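Local coordinates for designed Anbu Protein (Synthetic construct, PDB 5LOY) that assembles into a helical array as a consensus-designed ancestral beta subunit and is probably, like its proteasomal relatives, an N-terminal nucleophile hydrolase, at residues F14-R19 with P190-V195; Q56-L61 with E88-V93; G40-V45 with L74-M79. One frame throughout, in Å; residues are numbered along the deposited sequence.

How the interactions relate
From the N terminus, interaction 1 brings 14-19 onto 190-195, closing by far the longest loop within one antiparallel sheet. Interactions 2 and 3 both fall within that loop. Interaction 3 joins 40-45, in the second sheet, to 74-79, while interaction 2 joins 56-61 to 88-93, so along the chain these two cross. Strand 42-50 is followed by helix 52-62, and the loop 74-79 leads into helix 79-94; interaction 2 joins the two helices, and interaction 3 ties the entrance of the second to the sheet. Interactions 1 and 3 touch where Phe14 and Leu194 pack on Val45, between the sheets. Interaction 2 touches neither: its nearest atoms lie about 11 Å from interaction 1 and about 9 Å from interaction 3.

Interaction 1 of 3, residues F14-R19 with P190-V195; sequences FASDSR and PLDLLV
Phe14 and Ser16 face Leu194 and Asp192 as antiparallel hydrogen-bonded pairs, with the non-hydrogen-bonded pair Ala15 and Leu193 between them and the strands running at 176° to each other. Four backbone bonds hold this register, among them Asp192 N to Ser16 O at 2.8 Å. The side chains of Phe14 and Leu194 run alongside each other, ring atom CD2 of Phe14 being 4.1 Å from CD2 of Leu194, and Met33 of strand 33-38 packs on both. On that same face a water takes the hydrogen of Ser16 OG and donates to Asp192 OD2 and Asp17 O; OD1 of Asp192 forms a salt bridge with Arg31. Ala15 CB and Leu193 CD1, 4.2 Å apart, occupy the reverse face, where Phe177 of helix 166-183 touches Ala15, in keeping with the layered alpha-beta-beta-alpha fold of N-terminal nucleophile hydrolases. Beyond the paired residues, Asp17 CB rests on Leu191 CD2 at 3.9 Å. The Asp17 carboxylate turns elsewhere: OD2 accepts from Arg19 N in an Asx turn and from Thr1 N and Gly188 N, and OD1 from Tyr2 N. Ser18 OG, set between its backbone N and carbonyl carbon (chi1 55°), reaches Pro190 O and donates in the carbonyl plane to a lone pair at 2.7 Å. With an alanine in place of Ser18, Pro190 O would probably lose this donor and the end of the strand pairing a tie.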
loop_
_atom_site.group_PDB
_atom_site.type_symbol
_atom_site.label_atom_id
_atom_site.label_comp_id
_atom_site.label_asym_id
_atom_site.label_seq_id
_atom_site.Cartn_x
_atom_site.Cartn_y
_atom_site.Cartn_z
ATOM N N PHE A 14 11.562 0.156 -16.640
ATOM C CA PHE A 14 10.382 -0.699 -16.524
ATOM C C PHE A 14 10.697 -1.916 -15.698
ATOM O O PHE A 14 11.760 -2.527 -15.868
ATOM C CB PHE A 14 9.931 -1.209 -17.892
ATOM C CG PHE A 14 9.635 -0.124 -18.884
ATOM C CD1 PHE A 14 8.380 0.415 -18.963
ATOM C CD2 PHE A 14 10.606 0.306 -19.786
ATOM C CE1 PHE A 14 8.093 1.395 -19.897
ATOM C CE2 PHE A 14 10.322 1.270 -20.730
ATOM C CZ PHE A 14 9.061 1.818 -20.781
ATOM N N ALA A 15 9.759 -2.314 -14.839
ATOM C CA ALA A 15 9.929 -3.541 -14.073
ATOM C C ALA A 15 8.615 -4.251 -13.869
ATOM O O ALA A 15 7.576 -3.611 -13.703
ATOM C CB ALA A 15 10.554 -3.218 -12.733
ATOM N N SER A 16 8.652 -5.569 -13.852
ATOM C CA SER A 16 7.436 -6.349 -13.634
ATOM C C SER A 16 7.755 -7.670 -12.993
ATOM O O SER A 16 8.818 -8.210 -13.237
ATOM C CB SER A 16 6.720 -6.609 -14.969
ATOM O OG SER A 16 7.567 -7.323 -15.852
ATOM N N ASP A 17 6.827 -8.199 -12.198
ATOM C CA ASP A 17 6.987 -9.520 -11.587
ATOM C C ASP A 17 6.332 -10.579 -12.482
ATOM O O ASP A 17 5.967 -10.279 -13.621
ATOM C CB ASP A 17 6.358 -9.545 -10.201
ATOM C CG ASP A 17 4.857 -9.799 -10.247
ATOM O OD1 ASP A 17 4.207 -9.207 -11.143
ATOM O OD2 ASP A 17 4.341 -10.608 -9.416
ATOM N N SER A 18 6.180 -11.810 -11.988
ATOM C CA SER A 18 5.621 -12.889 -12.814
ATOM C C SER A 18 4.552 -13.753 -12.152
ATOM O O SER A 18 4.059 -14.683 -12.754
ATOM C CB SER A 18 6.747 -13.785 -13.342
ATOM O OG SER A 18 7.548 -14.287 -12.280
ATOM N N ARG A 19 4.179 -13.447 -10.927
ATOM C CA ARG A 19 3.240 -14.284 -10.225
ATOM C C ARG A 19 1.826 -13.927 -10.694
ATOM O O ARG A 19 1.427 -12.772 -10.695
ATOM C CB ARG A 19 3.409 -14.110 -8.734
ATOM C CG ARG A 19 2.604 -15.085 -7.912
ATOM C CD ARG A 19 3.022 -15.048 -6.448
ATOM N NE ARG A 19 4.299 -15.698 -6.175
ATOM C CZ ARG A 19 4.848 -15.784 -4.955
ATOM N NH1 ARG A 19 4.258 -15.232 -3.912
ATOM N NH2 ARG A 19 5.993 -16.408 -4.779
ATOM N N PRO A 190 10.169 -14.689 -10.544
ATOM C CA PRO A 190 11.168 -13.760 -11.099
ATOM C C PRO A 190 10.635 -12.431 -11.582
ATOM O O PRO A 190 9.487 -12.392 -12.039
ATOM C CB PRO A 190 11.750 -14.540 -12.277
ATOM C CG PRO A 190 10.728 -15.588 -12.611
ATOM C CD PRO A 190 10.117 -15.955 -11.299
ATOM N N LEU A 191 11.470 -11.375 -11.493
ATOM C CA LEU A 191 11.179 -10.069 -12.096
ATOM C C LEU A 191 11.882 -9.904 -13.394
ATOM O O LEU A 191 12.919 -10.494 -13.616
ATOM C CB LEU A 191 11.704 -8.882 -11.285
ATOM C CG LEU A 191 11.606 -8.922 -9.774
ATOM C CD1 LEU A 191 12.073 -7.594 -9.225
ATOM C CD2 LEU A 191 10.178 -9.226 -9.351
ATOM N N ASP A 192 11.310 -9.044 -14.231
ATOM C CA ASP A 192 11.958 -8.538 -15.428
ATOM C C ASP A 192 12.261 -7.054 -15.196
ATOM O O ASP A 192 11.460 -6.330 -14.588
ATOM C CB ASP A 192 11.075 -8.765 -16.663
ATOM C CG ASP A 192 10.977 -10.252 -17.049
ATOM O OD1 ASP A 192 11.945 -10.777 -17.652
ATOM O OD2 ASP A 192 9.953 -10.917 -16.711
ATOM N N LEU A 193 13.447 -6.640 -15.625
ATOM C CA LEU A 193 13.902 -5.277 -15.486
ATOM C C LEU A 193 14.491 -4.782 -16.808
ATOM O O LEU A 193 15.341 -5.463 -17.405
ATOM C CB LEU A 193 14.975 -5.201 -14.411
ATOM C CG LEU A 193 15.635 -3.818 -14.257
ATOM C CD1 LEU A 193 14.640 -2.811 -13.674
ATOM C CD2 LEU A 193 16.880 -3.900 -13.380
ATOM N N LEU A 194 14.052 -3.601 -17.261
ATOM C CA LEU A 194 14.573 -3.005 -18.493
ATOM C C LEU A 194 14.868 -1.537 -18.280
ATOM O O LEU A 194 14.033 -0.800 -17.773
ATOM C CB LEU A 194 13.568 -3.198 -19.615
ATOM C CG LEU A 194 14.042 -2.883 -21.028
ATOM C CD1 LEU A 194 13.169 -3.632 -22.034
ATOM C CD2 LEU A 194 14.037 -1.394 -21.335
ATOM N N VAL A 195 16.071 -1.133 -18.658
ATOM C CA VAL A 195 16.531 0.245 -18.501
ATOM C C VAL A 195 16.912 0.792 -19.861
ATOM O O VAL A 195 17.765 0.230 -20.533
ATOM C CB VAL A 195 17.770 0.332 -17.573
ATOM C CG1 VAL A 195 18.323 1.761 -17.542
ATOM C CG2 VAL A 195 17.416 -0.115 -16.172
HETATM O O HOH W 1 7.371 -10.252 -16.031
#

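Interaction 2 of 3, residues Q56-L61 with E88-V93; sequences QAVISL and EALREV
Val93 and Ala57 meet through methyl groups, CG1 of Val93 lying 3.9 Å from CB of Ala57, where helix 56-61 crosses helix 88-93 at 121° with the segment axes 9.0 Å apart. No hydrogen bond passes between them, and the contact is almost wholly aliphatic. Its methyl-to-methyl part includes two valines whose side chains cross at about a right angle, CG2 of Val58 being 4.0 Å from CG2 of Val93. The branches of Val58 divide the work: CG1, anti to the backbone N (chi1 170°), meets Ala89 CB at 4.1 Å, while CG2 leans on Leu90 CD1. Leu61 CD2 fits between Ala89 CB and Val93 CG2, 4.0 Å from each. Alanines at both Ala57 and Ala89 keep the side chains short here, and the alpha carbons of Val58 and Ala89 come within 5.7 Å of each other.

Both helices belong to one helical layer of the alpha-beta-beta-alpha sandwich of the proteasome family, and beneath the crossing Phe112 of strand 110-118 touches both Val58 and Leu90.

A second kind of contact sets methyl groups against main chain. Val93 CG2 lies over the carbonyl of Ala57, and Leu61 CD2 approaches Ala89 O to 3.7 Å; these are van der Waals touches, and the oxygens are those of helical turns, Ala57 O accepting from Leu61 N and Ala89 O from Val93 N.

The third kind is aliphatic against charged. Leu61 sends CD2 across the stem of Glu92, touching CB and CG, and lies 4.0 Å from its carboxylate carbon CD. Glu92 itself is extended and solvent-exposed; its OE2 also touches Leu61 CD1.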
loop_
_atom_site.group_PDB
_atom_site.type_symbol
_atom_site.label_atom_id
_atom_site.label_comp_id
_atom_site.label_asym_id
_atom_site.label_seq_id
_atom_site.Cartn_x
_atom_site.Cartn_y
_atom_site.Cartn_z
ATOM N N GLN A 56 -3.499 -11.954 -22.781
ATOM C CA GLN A 56 -2.956 -12.758 -23.861
ATOM C C GLN A 56 -3.720 -12.523 -25.157
ATOM O O GLN A 56 -3.131 -12.581 -26.222
ATOM C CB GLN A 56 -2.992 -14.259 -23.537
ATOM C CG GLN A 56 -1.953 -14.707 -22.541
ATOM C CD GLN A 56 -1.859 -16.232 -22.386
ATOM O OE1 GLN A 56 -2.788 -16.977 -22.699
ATOM N NE2 GLN A 56 -0.711 -16.698 -21.901
ATOM N N ALA A 57 -5.027 -12.283 -25.065
ATOM C CA ALA A 57 -5.829 -12.026 -26.253
ATOM C C ALA A 57 -5.546 -10.631 -26.845
ATOM O O ALA A 57 -5.561 -10.457 -28.061
ATOM C CB ALA A 57 -7.295 -12.190 -25.952
ATOM N N VAL A 58 -5.248 -9.662 -25.989
ATOM C CA VAL A 58 -4.832 -8.342 -26.448
ATOM C C VAL A 58 -3.508 -8.427 -27.187
ATOM O O VAL A 58 -3.403 -7.973 -28.330
ATOM C CB VAL A 58 -4.710 -7.368 -25.291
ATOM C CG1 VAL A 58 -4.038 -6.081 -25.731
ATOM C CG2 VAL A 58 -6.095 -7.059 -24.753
ATOM N N ILE A 59 -2.507 -9.027 -26.548
ATOM C CA ILE A 59 -1.217 -9.225 -27.185
ATOM C C ILE A 59 -1.367 -9.938 -28.532
ATOM O O ILE A 59 -0.725 -9.560 -29.498
ATOM C CB ILE A 59 -0.272 -10.038 -26.317
ATOM C CG1 ILE A 59 0.047 -9.312 -25.010
ATOM C CG2 ILE A 59 1.026 -10.311 -27.039
ATOM C CD1 ILE A 59 0.556 -7.907 -25.212
ATOM N N SER A 60 -2.214 -10.953 -28.605
ATOM C CA SER A 60 -2.384 -11.710 -29.849
ATOM C C SER A 60 -2.951 -10.827 -30.947
ATOM O O SER A 60 -2.588 -10.962 -32.106
ATOM C CB SER A 60 -3.316 -12.890 -29.642
ATOM O OG SER A 60 -3.495 -13.632 -30.835
ATOM N N LEU A 61 -3.840 -9.921 -30.572
ATOM C CA LEU A 61 -4.462 -9.000 -31.520
ATOM C C LEU A 61 -3.442 -7.975 -32.065
ATOM O O LEU A 61 -3.474 -7.647 -33.226
ATOM C CB LEU A 61 -5.610 -8.282 -30.814
ATOM C CG LEU A 61 -6.758 -7.713 -31.600
ATOM C CD1 LEU A 61 -7.257 -8.689 -32.637
ATOM C CD2 LEU A 61 -7.879 -7.374 -30.634
ATOM N N GLU A 88 -7.703 0.185 -28.050
ATOM C CA GLU A 88 -8.711 -0.322 -28.973
ATOM C C GLU A 88 -8.736 -1.852 -29.000
ATOM O O GLU A 88 -9.785 -2.457 -29.139
ATOM C CB GLU A 88 -8.499 0.233 -30.370
ATOM C CG GLU A 88 -9.148 1.601 -30.584
ATOM C CD GLU A 88 -8.616 2.324 -31.841
ATOM O OE1 GLU A 88 -8.677 3.585 -31.891
ATOM O OE2 GLU A 88 -8.126 1.628 -32.780
ATOM N N ALA A 89 -7.568 -2.468 -28.873
ATOM C CA ALA A 89 -7.462 -3.921 -28.828
ATOM C C ALA A 89 -8.147 -4.466 -27.572
ATOM O O ALA A 89 -8.869 -5.452 -27.626
ATOM C CB ALA A 89 -5.995 -4.332 -28.868
ATOM N N LEU A 90 -7.896 -3.810 -26.449
ATOM C CA LEU A 90 -8.569 -4.141 -25.223
ATOM C C LEU A 90 -10.088 -4.069 -25.364
ATOM O O LEU A 90 -10.781 -4.977 -24.925
ATOM C CB LEU A 90 -8.078 -3.227 -24.106
ATOM C CG LEU A 90 -8.686 -3.438 -22.721
ATOM C CD1 LEU A 90 -8.547 -4.878 -22.246
ATOM C CD2 LEU A 90 -8.035 -2.506 -21.706
ATOM N N ARG A 91 -10.627 -3.021 -25.981
ATOM C CA ARG A 91 -12.079 -2.948 -26.158
ATOM C C ARG A 91 -12.632 -4.015 -27.073
ATOM O O ARG A 91 -13.730 -4.518 -26.837
ATOM C CB ARG A 91 -12.498 -1.623 -26.733
ATOM C CG ARG A 91 -12.489 -0.511 -25.728
ATOM C CD ARG A 91 -12.413 0.794 -26.479
ATOM N NE ARG A 91 -12.352 1.927 -25.570
ATOM C CZ ARG A 91 -11.961 3.142 -25.928
ATOM N NH1 ARG A 91 -11.575 3.372 -27.184
ATOM N NH2 ARG A 91 -11.942 4.122 -25.026
ATOM N N GLU A 92 -11.897 -4.325 -28.137
ATOM C CA GLU A 92 -12.287 -5.379 -29.059
ATOM C C GLU A 92 -12.352 -6.719 -28.304
ATOM O O GLU A 92 -13.306 -7.462 -28.458
ATOM C CB GLU A 92 -11.337 -5.436 -30.274
ATOM C CG GLU A 92 -11.733 -6.414 -31.385
ATOM C CD GLU A 92 -11.012 -6.173 -32.734
ATOM O OE1 GLU A 92 -10.605 -5.018 -33.014
ATOM O OE2 GLU A 92 -10.862 -7.144 -33.536
ATOM N N VAL A 93 -11.360 -7.019 -27.476
ATOM C CA VAL A 93 -11.369 -8.269 -26.714
ATOM C C VAL A 93 -12.520 -8.335 -25.695
ATOM O O VAL A 93 -13.184 -9.359 -25.582
ATOM C CB VAL A 93 -10.013 -8.495 -26.024
ATOM C CG1 VAL A 93 -10.093 -9.647 -25.038
ATOM C CG2 VAL A 93 -8.939 -8.741 -27.069
#

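Interaction 3 of 3, residues G40-V45 with L74-M79; sequences GERVIV and LTAPSM
Arg42 and Ala76 carry this contact: both terminal nitrogens of the guanidinium grip a single main-chain oxygen. Arg42 NH1 donates to Ala76 O at 2.9 Å, in the carbonyl plane and on a lone pair, and Arg42 NH2 donates to Ala76 O at the same length, tilted 32° from that plane. Since the oxygen lies close to the plane of the guanidinium, it sits end-on between two N-H groups, each bent by some 40° from a straight bond, as a forked grip requires. Arg42 NE forms a salt bridge with OE2 of its neighbour Glu41 at 3.2 Å. NH1 has one further partner, a weak bond to Leu73 O.

Leu74 O is a different case. It lies over one face of the guanidinium, 3.0 Å from Arg42 NH1, but no N-H points at it; the cation would probably attract it electrostatically instead. A bend in the arginine chain at chi3 (57°) helps to bring the flat group beneath this carbonyl.

At the start of the helix, Ser78 is the N-cap, its OG accepting from Glu81 N, and Met79 N is satisfied by Glu121 OE2. The apolar part of the contact is one touch, Met79 SD against Ile44 CG1 at 3.9 Å, the two side chains running antiparallel past one another.

Glu41 and Arg42 form a classic beta bulge opposite Val38, at the start of strand 42-50. That strand runs between strands 33-38 and 110-118, and Met79, the first residue of helix 79-94, packs on Leu114 and Ile118 of the latter, while Leu74 packs on Phe36 and Val38 of the former.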
loop_
_atom_site.group_PDB
_atom_site.type_symbol
_atom_site.label_atom_id
_atom_site.label_comp_id
_atom_site.label_asym_id
_atom_site.label_seq_id
_atom_site.Cartn_x
_atom_site.Cartn_y
_atom_site.Cartn_z
ATOM N N GLY A 40 17.740 1.160 -33.741
ATOM C CA GLY A 40 18.031 2.393 -34.456
ATOM C C GLY A 40 16.832 3.189 -34.978
ATOM O O GLY A 40 17.036 4.254 -35.552
ATOM N N GLU A 41 15.597 2.699 -34.819
ATOM C CA GLU A 41 14.404 3.482 -35.186
ATOM C C GLU A 41 13.380 3.576 -34.023
ATOM O O GLU A 41 12.817 4.654 -33.826
ATOM C CB GLU A 41 13.769 3.057 -36.544
ATOM C CG GLU A 41 12.354 2.403 -36.475
ATOM C CD GLU A 41 11.084 3.329 -36.652
ATOM O OE1 GLU A 41 10.951 4.483 -36.129
ATOM O OE2 GLU A 41 10.130 2.842 -37.314
ATOM N N ARG A 42 13.147 2.509 -33.251
ATOM C CA ARG A 42 12.244 2.595 -32.082
ATOM C C ARG A 42 12.368 1.447 -31.087
ATOM O O ARG A 42 12.747 0.349 -31.435
ATOM C CB ARG A 42 10.777 2.625 -32.525
ATOM C CG ARG A 42 10.307 1.320 -33.171
ATOM C CD ARG A 42 8.852 1.348 -33.597
ATOM N NE ARG A 42 8.605 2.447 -34.514
ATOM C CZ ARG A 42 7.422 2.996 -34.782
ATOM N NH1 ARG A 42 6.307 2.560 -34.210
ATOM N NH2 ARG A 42 7.358 4.008 -35.624
ATOM N N VAL A 43 11.987 1.729 -29.856
ATOM C CA VAL A 43 11.813 0.729 -28.824
ATOM C C VAL A 43 10.490 0.989 -28.120
ATOM O O VAL A 43 10.251 2.093 -27.649
ATOM C CB VAL A 43 12.918 0.813 -27.761
ATOM C CG1 VAL A 43 12.689 -0.207 -26.663
ATOM C CG2 VAL A 43 14.273 0.597 -28.384
ATOM N N ILE A 44 9.640 -0.033 -28.043
ATOM C CA ILE A 44 8.358 0.061 -27.335
ATOM C C ILE A 44 8.214 -1.081 -26.346
ATOM O O ILE A 44 8.437 -2.230 -26.704
ATOM C CB ILE A 44 7.207 0.009 -28.335
ATOM C CG1 ILE A 44 7.228 1.282 -29.172
ATOM C CG2 ILE A 44 5.875 -0.114 -27.611
ATOM C CD1 ILE A 44 6.280 1.226 -30.334
ATOM N N VAL A 45 7.843 -0.768 -25.111
ATOM C CA VAL A 45 7.726 -1.769 -24.064
ATOM C C VAL A 45 6.326 -1.758 -23.497
ATOM O O VAL A 45 5.812 -0.694 -23.169
ATOM C CB VAL A 45 8.670 -1.475 -22.896
ATOM C CG1 VAL A 45 8.584 -2.588 -21.863
ATOM C CG2 VAL A 45 10.091 -1.313 -23.388
ATOM N N LEU A 74 4.720 -1.703 -34.121
ATOM C CA LEU A 74 5.982 -1.368 -34.797
ATOM C C LEU A 74 5.876 -0.245 -35.849
ATOM O O LEU A 74 6.886 0.380 -36.176
ATOM C CB LEU A 74 6.592 -2.609 -35.452
ATOM C CG LEU A 74 7.142 -3.690 -34.517
ATOM C CD1 LEU A 74 7.600 -4.896 -35.324
ATOM C CD2 LEU A 74 8.286 -3.159 -33.671
ATOM N N THR A 75 4.682 0.012 -36.372
ATOM C CA THR A 75 4.512 1.025 -37.423
ATOM C C THR A 75 3.680 2.241 -37.006
ATOM O O THR A 75 3.330 3.066 -37.840
ATOM C CB THR A 75 3.831 0.408 -38.663
ATOM O OG1 THR A 75 2.475 0.060 -38.339
ATOM C CG2 THR A 75 4.588 -0.836 -39.140
ATOM N N ALA A 76 3.330 2.341 -35.736
ATOM C CA ALA A 76 2.565 3.476 -35.272
ATOM C C ALA A 76 3.413 4.735 -35.353
ATOM O O ALA A 76 4.579 4.723 -34.998
ATOM C CB ALA A 76 2.119 3.233 -33.854
ATOM N N PRO A 77 2.835 5.833 -35.823
ATOM C CA PRO A 77 3.625 7.045 -36.049
ATOM C C PRO A 77 3.998 7.814 -34.778
ATOM O O PRO A 77 4.855 8.682 -34.823
ATOM C CB PRO A 77 2.712 7.896 -36.938
ATOM C CG PRO A 77 1.324 7.460 -36.578
ATOM C CD PRO A 77 1.414 6.010 -36.176
ATOM N N SER A 78 3.354 7.527 -33.655
ATOM C CA SER A 78 3.695 8.186 -32.388
ATOM C C SER A 78 3.269 7.295 -31.234
ATOM O O SER A 78 2.443 6.410 -31.402
ATOM C CB SER A 78 3.024 9.565 -32.283
ATOM O OG SER A 78 1.665 9.458 -31.904
ATOM N N MET A 79 3.873 7.491 -30.075
ATOM C CA MET A 79 3.505 6.709 -28.903
ATOM C C MET A 79 2.066 6.949 -28.474
ATOM O O MET A 79 1.436 6.067 -27.935
ATOM C CB MET A 79 4.440 7.019 -27.744
ATOM C CG MET A 79 5.826 6.391 -27.895
ATOM S SD MET A 79 5.915 4.603 -27.625
ATOM C CE MET A 79 4.602 4.317 -26.473
#